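PDB 3DSQ: pyrrolysyl-tRNA synthetase from Desulfitobacterium hafniense, which probably attaches pyrrolysine to its cognate tRNA in an ATP-dependent reaction, working as a homodimeric class II aminoacyl-tRNA synthetase. Local coordinates for residues K125-M130 and T157-E162; P95-K100 and F119-K124. One frame throughout, in Å; residues are numbered along the deposited sequence.

Contact 1. Residues K125-M130 and T157-E162; sequences KCLRPM and TCYRKE
P129 and Y159 come nearest along the backbone, their CA atoms 4.8 Å apart, where the chain leaving strand 125-127 crosses the end of strand 150-159 almost at a right angle (98° between the touching parts). One direct backbone hydrogen bond ties them, from Y159 N to R128 O at 2.9 Å, and a water donates to both L127 O and Y159 O. The R128 side chain swings its CG between its own N and carbonyl carbon (chi1 69°), then runs extended to T157, where NE (2.7 Å) and NH2 (3.1 Å) both grip T157 O, side-on and in the guanidinium plane. NH1 is taken by a salt bridge to E154. A leucine here would probably leave T157 O without these two donors and E154 without this countercharge. Strand 150-159 is the first strand of what looks like class II motif 2, and Y159-E162, with R160 as its arginine, fits that signature. The Y159 ring takes L127 CD1 over the centre of one face, a CH-pi contact 3.8 Å from the centroid, while its OH bonds T96 of the second subunit. P129 CB sits over the R160 guanidinium, 4.1 Å from CZ, covering one face of the group. C158 SG packs against the backbone of M130, 3.6 Å from its CA.

Contact 2. Residues P95-K100 and F119-K124; sequences PTIITK and FWLDGK
W120 meets K100 obliquely at the far corner of its six-membered ring: CH2 lies 3.8 Å from K100 CG, CZ3 equally near K100 CB, and the two side chains cross at about a right angle. NE1, at the ring's other end, donates to F115 O, while C126 also packs against the indole. The other flat group, the D122 carboxylate, receives K124 N on OD1 from above its plane at 2.8 Å, and K125 N bonds the same oxygen; OD2 makes a long salt bridge to K124 NZ, 3.6 Å away. K124 O in turn accepts from K100 N at 2.9 Å, the donor standing above the carbonyl plane. With CG anti to its N (chi1 179°) and the chain extended beyond, K100 passes G123, its CD 3.5 Å from G123 O. At the other end of the contact, L121 CD1 meets I97 CD1 at 4.0 Å, the side chains roughly perpendicular, and L121 also packs on L121 of the second subunit. D122 thus forms an Asx turn leading into strand 125-127, facing the point where strand 97-99 ends and T99, bonded through OG1 to A102 N, serves as N-cap of helix 100-104.

How the contacts relate
Contact 2 closes before contact 1 opens along the chain, and their centres lie 9 Å apart. The antiparallel pair of strands 97-99 and 125-127 joins them through a probable hydrogen bond from I98 N to C126 O (2.9 Å), with another just beyond the strands from R128 N to T96 O (2.8 Å). W120 of contact 2 packs against the backbone of contact 1, its CE3 3.1 Å from K125 O. Contact 1 is buried; its R160 side chain is about 8 Å from the sodium ion bound by S163, Q164 and Q167, in the region where motif 2 of class II synthetases probably meets ATP. Contact 2 lies nearer the surface, and both reach the second subunit; T96 and I97 of contact 2 hydrogen-bond E171 of that subunit.

Contact 1. Residues K125-M130 and T157-E162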
loop_
_atom_site.group_PDB
_atom_site.type_symbol
_atom_site.label_atom_id
_atom_site.label_comp_id
_atom_site.label_asym_id
_atom_site.label_seq_id
_atom_site.Cartn_x
_atom_site.Cartn_y
_atom_site.Cartn_z
ATOM N N LYS B 125 13.533 12.284 -9.617
ATOM C CA LYS B 125 12.605 11.480 -8.829
ATOM C C LYS B 125 12.500 10.046 -9.315
ATOM O O LYS B 125 12.640 9.774 -10.509
ATOM C CB LYS B 125 11.211 12.118 -8.849
ATOM C CG LYS B 125 11.176 13.567 -8.406
ATOM C CD LYS B 125 9.750 14.099 -8.386
ATOM C CE LYS B 125 9.710 15.600 -8.090
ATOM N NZ LYS B 125 10.325 15.951 -6.773
ATOM N N CYS B 126 12.259 9.132 -8.380
ATOM C CA CYS B 126 12.112 7.722 -8.704
ATOM C C CYS B 126 11.260 7.020 -7.652
ATOM O O CYS B 126 11.023 7.550 -6.570
ATOM C CB CYS B 126 13.481 7.036 -8.767
ATOM S SG CYS B 126 14.355 6.887 -7.178
ATOM N N LEU B 127 10.797 5.824 -7.980
ATOM C CA LEU B 127 10.013 5.046 -7.033
ATOM C C LEU B 127 10.990 4.387 -6.071
ATOM O O LEU B 127 11.993 3.799 -6.487
ATOM C CB LEU B 127 9.189 3.977 -7.765
ATOM C CG LEU B 127 8.052 4.517 -8.634
ATOM C CD1 LEU B 127 7.323 3.385 -9.340
ATOM C CD2 LEU B 127 7.099 5.306 -7.749
ATOM N N ARG B 128 10.705 4.493 -4.780
ATOM C CA ARG B 128 11.575 3.903 -3.771
ATOM C C ARG B 128 11.816 2.417 -4.009
ATOM O O ARG B 128 10.883 1.662 -4.255
ATOM C CB ARG B 128 10.978 4.099 -2.362
ATOM C CG ARG B 128 9.711 3.298 -2.082
ATOM C CD ARG B 128 9.124 3.655 -0.720
ATOM N NE ARG B 128 7.928 2.875 -0.408
ATOM C CZ ARG B 128 7.072 3.178 0.566
ATOM N NH1 ARG B 128 7.271 4.257 1.326
ATOM N NH2 ARG B 128 6.029 2.389 0.792
ATOM N N PRO B 129 13.089 1.990 -3.980
ATOM C CA PRO B 129 13.434 0.583 -4.178
ATOM C C PRO B 129 13.457 -0.099 -2.811
ATOM O O PRO B 129 13.458 -1.317 -2.718
ATOM C CB PRO B 129 14.828 0.652 -4.797
ATOM C CG PRO B 129 15.424 1.797 -4.081
ATOM C CD PRO B 129 14.295 2.835 -4.089
ATOM N N MET B 130 13.509 0.706 -1.752
ATOM C CA MET B 130 13.524 0.180 -0.393
ATOM C C MET B 130 13.000 1.253 0.551
ATOM O O MET B 130 12.824 2.401 0.154
ATOM C CB MET B 130 14.940 -0.253 0.021
ATOM C CG MET B 130 15.867 0.870 0.447
ATOM S SD MET B 130 16.671 1.743 -0.921
ATOM C CE MET B 130 18.245 0.903 -0.940
ATOM N N THR B 157 4.766 -0.742 -0.259
ATOM C CA THR B 157 5.203 -1.051 -1.602
ATOM C C THR B 157 6.537 -0.422 -1.967
ATOM O O THR B 157 6.770 0.752 -1.709
ATOM C CB THR B 157 4.137 -0.604 -2.616
ATOM O OG1 THR B 157 2.870 -1.150 -2.224
ATOM C CG2 THR B 157 4.482 -1.100 -4.031
ATOM N N CYS B 158 7.405 -1.251 -2.539
ATOM C CA CYS B 158 8.715 -0.848 -3.019
ATOM C C CYS B 158 8.766 -1.369 -4.447
ATOM O O CYS B 158 7.992 -2.253 -4.813
ATOM C CB CYS B 158 9.842 -1.440 -2.162
ATOM S SG CYS B 158 10.010 -0.597 -0.557
ATOM N N TYR B 159 9.664 -0.808 -5.249
ATOM C CA TYR B 159 9.752 -1.164 -6.650
ATOM C C TYR B 159 11.180 -1.327 -7.160
ATOM O O TYR B 159 12.059 -0.527 -6.845
ATOM C CB TYR B 159 9.088 -0.081 -7.497
ATOM C CG TYR B 159 7.707 0.345 -7.063
ATOM C CD1 TYR B 159 7.516 1.128 -5.918
ATOM C CD2 TYR B 159 6.588 0.009 -7.828
ATOM C CE1 TYR B 159 6.245 1.568 -5.554
ATOM C CE2 TYR B 159 5.317 0.442 -7.474
ATOM C CZ TYR B 159 5.148 1.222 -6.345
ATOM O OH TYR B 159 3.894 1.701 -6.046
ATOM N N ARG B 160 11.389 -2.352 -7.974
ATOM C CA ARG B 160 12.697 -2.619 -8.570
ATOM C C ARG B 160 12.481 -3.165 -9.974
ATOM O O ARG B 160 11.605 -4.004 -10.188
ATOM C CB ARG B 160 13.476 -3.636 -7.737
ATOM C CG ARG B 160 14.018 -3.092 -6.426
ATOM C CD ARG B 160 14.640 -4.204 -5.586
ATOM N NE ARG B 160 15.238 -3.710 -4.346
ATOM C CZ ARG B 160 16.396 -3.057 -4.276
ATOM N NH1 ARG B 160 17.092 -2.813 -5.382
ATOM N NH2 ARG B 160 16.861 -2.648 -3.101
ATOM N N LYS B 161 13.264 -2.674 -10.933
ATOM C CA LYS B 161 13.146 -3.133 -12.316
ATOM C C LYS B 161 13.670 -4.557 -12.429
ATOM O O LYS B 161 13.303 -5.296 -13.342
ATOM C CB LYS B 161 13.901 -2.198 -13.264
ATOM C CG LYS B 161 13.373 -0.774 -13.233
ATOM C CD LYS B 161 13.717 0.014 -14.494
ATOM C CE LYS B 161 15.207 0.282 -14.624
ATOM N NZ LYS B 161 15.496 1.165 -15.798
ATOM N N GLU B 162 14.542 -4.934 -11.499
ATOM C CA GLU B 162 15.067 -6.286 -11.463
ATOM C C GLU B 162 15.606 -6.644 -10.087
ATOM O O GLU B 162 15.845 -5.770 -9.258
ATOM C CB GLU B 162 16.144 -6.507 -12.521
ATOM C CG GLU B 162 16.382 -7.999 -12.743
ATOM C CD GLU B 162 15.066 -8.788 -12.786
ATOM O OE1 GLU B 162 14.990 -9.873 -12.162
ATOM O OE2 GLU B 162 14.108 -8.320 -13.444
HETATM O O HOH W 1 12.169 1.825 -8.339
#

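Contact 2. Residues P95-K100 and F119-K124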
loop_
_atom_site.group_PDB
_atom_site.type_symbol
_atom_site.label_atom_id
_atom_site.label_comp_id
_atom_site.label_asym_id
_atom_site.label_seq_id
_atom_site.Cartn_x
_atom_site.Cartn_y
_atom_site.Cartn_z
ATOM N N PRO B 95 6.427 8.648 1.707
ATOM C CA PRO B 95 6.354 8.721 0.240
ATOM C C PRO B 95 6.939 7.520 -0.494
ATOM O O PRO B 95 7.976 6.977 -0.111
ATOM C CB PRO B 95 7.135 9.996 -0.089
ATOM C CG PRO B 95 6.991 10.833 1.134
ATOM C CD PRO B 95 7.145 9.814 2.249
ATOM N N THR B 96 6.259 7.093 -1.545
ATOM C CA THR B 96 6.780 6.010 -2.357
ATOM C C THR B 96 7.650 6.651 -3.446
ATOM O O THR B 96 8.433 5.972 -4.095
ATOM C CB THR B 96 5.666 5.193 -3.003
ATOM O OG1 THR B 96 4.879 6.043 -3.839
ATOM C CG2 THR B 96 4.773 4.573 -1.923
ATOM N N ILE B 97 7.500 7.958 -3.651
ATOM C CA ILE B 97 8.332 8.662 -4.639
ATOM C C ILE B 97 9.445 9.354 -3.843
ATOM O O ILE B 97 9.171 10.186 -2.988
ATOM C CB ILE B 97 7.528 9.743 -5.429
ATOM C CG1 ILE B 97 6.413 9.078 -6.237
ATOM C CG2 ILE B 97 8.474 10.513 -6.400
ATOM C CD1 ILE B 97 5.401 10.036 -6.830
ATOM N N ILE B 98 10.694 8.982 -4.091
ATOM C CA ILE B 98 11.811 9.604 -3.376
ATOM C C ILE B 98 12.755 10.320 -4.356
ATOM O O ILE B 98 12.620 10.177 -5.568
ATOM C CB ILE B 98 12.611 8.560 -2.554
ATOM C CG1 ILE B 98 13.287 7.563 -3.485
ATOM C CG2 ILE B 98 11.663 7.817 -1.587
ATOM C CD1 ILE B 98 14.277 6.642 -2.779
ATOM N N THR B 99 13.705 11.088 -3.831
ATOM C CA THR B 99 14.626 11.823 -4.695
ATOM C C THR B 99 15.921 11.077 -4.981
ATOM O O THR B 99 16.283 10.117 -4.285
ATOM C CB THR B 99 15.000 13.196 -4.092
ATOM O OG1 THR B 99 15.817 13.003 -2.930
ATOM C CG2 THR B 99 13.750 13.971 -3.700
ATOM N N LYS B 100 16.607 11.540 -6.025
ATOM C CA LYS B 100 17.886 10.988 -6.457
ATOM C C LYS B 100 18.942 11.190 -5.370
ATOM O O LYS B 100 19.807 10.345 -5.167
ATOM C CB LYS B 100 18.326 11.684 -7.756
ATOM C CG LYS B 100 19.668 11.226 -8.308
ATOM C CD LYS B 100 19.962 11.861 -9.673
ATOM C CE LYS B 100 21.265 11.318 -10.252
ATOM N NZ LYS B 100 21.571 11.817 -11.631
ATOM N N PHE B 119 12.888 2.527 -10.920
ATOM C CA PHE B 119 12.018 3.127 -11.906
ATOM C C PHE B 119 12.070 4.637 -11.704
ATOM O O PHE B 119 11.564 5.154 -10.703
ATOM C CB PHE B 119 10.574 2.657 -11.733
ATOM C CG PHE B 119 10.351 1.218 -12.089
ATOM C CD1 PHE B 119 10.246 0.249 -11.096
ATOM C CD2 PHE B 119 10.209 0.834 -13.423
ATOM C CE1 PHE B 119 9.998 -1.086 -11.422
ATOM C CE2 PHE B 119 9.960 -0.500 -13.761
ATOM C CZ PHE B 119 9.852 -1.461 -12.757
ATOM N N TRP B 120 12.700 5.341 -12.644
ATOM C CA TRP B 120 12.788 6.796 -12.567
ATOM C C TRP B 120 11.550 7.428 -13.184
ATOM O O TRP B 120 10.944 6.871 -14.098
ATOM C CB TRP B 120 14.033 7.316 -13.305
ATOM C CG TRP B 120 15.316 6.927 -12.648
ATOM C CD1 TRP B 120 16.123 5.868 -12.971
ATOM C CD2 TRP B 120 15.914 7.556 -11.517
ATOM N NE1 TRP B 120 17.186 5.803 -12.102
ATOM C CE2 TRP B 120 17.082 6.828 -11.200
ATOM C CE3 TRP B 120 15.576 8.670 -10.733
ATOM C CZ2 TRP B 120 17.916 7.176 -10.133
ATOM C CZ3 TRP B 120 16.406 9.013 -9.672
ATOM C CH2 TRP B 120 17.563 8.266 -9.384
ATOM N N LEU B 121 11.167 8.586 -12.662
ATOM C CA LEU B 121 10.015 9.321 -13.163
ATOM C C LEU B 121 10.529 10.508 -13.977
ATOM O O LEU B 121 9.865 10.985 -14.883
ATOM C CB LEU B 121 9.151 9.820 -12.003
ATOM C CG LEU B 121 8.630 8.745 -11.033
ATOM C CD1 LEU B 121 7.479 9.334 -10.221
ATOM C CD2 LEU B 121 8.150 7.524 -11.798
ATOM N N ASP B 122 11.710 10.988 -13.611
ATOM C CA ASP B 122 12.370 12.092 -14.303
ATOM C C ASP B 122 13.807 12.113 -13.806
ATOM O O ASP B 122 14.259 11.149 -13.176
ATOM C CB ASP B 122 11.676 13.445 -14.046
ATOM C CG ASP B 122 11.596 13.814 -12.567
ATOM O OD1 ASP B 122 12.463 13.399 -11.778
ATOM O OD2 ASP B 122 10.663 14.554 -12.197
ATOM N N GLY B 123 14.520 13.201 -14.066
ATOM C CA GLY B 123 15.908 13.272 -13.648
ATOM C C GLY B 123 16.199 13.295 -12.158
ATOM O O GLY B 123 17.302 12.940 -11.753
ATOM N N LYS B 124 15.223 13.686 -11.341
ATOM C CA LYS B 124 15.440 13.786 -9.902
ATOM C C LYS B 124 14.526 12.937 -9.024
ATOM O O LYS B 124 14.719 12.882 -7.811
ATOM C CB LYS B 124 15.288 15.241 -9.470
ATOM C CG LYS B 124 13.868 15.759 -9.647
ATOM C CD LYS B 124 13.708 17.182 -9.143
ATOM C CE LYS B 124 12.242 17.612 -9.175
ATOM N NZ LYS B 124 11.652 17.561 -10.550
#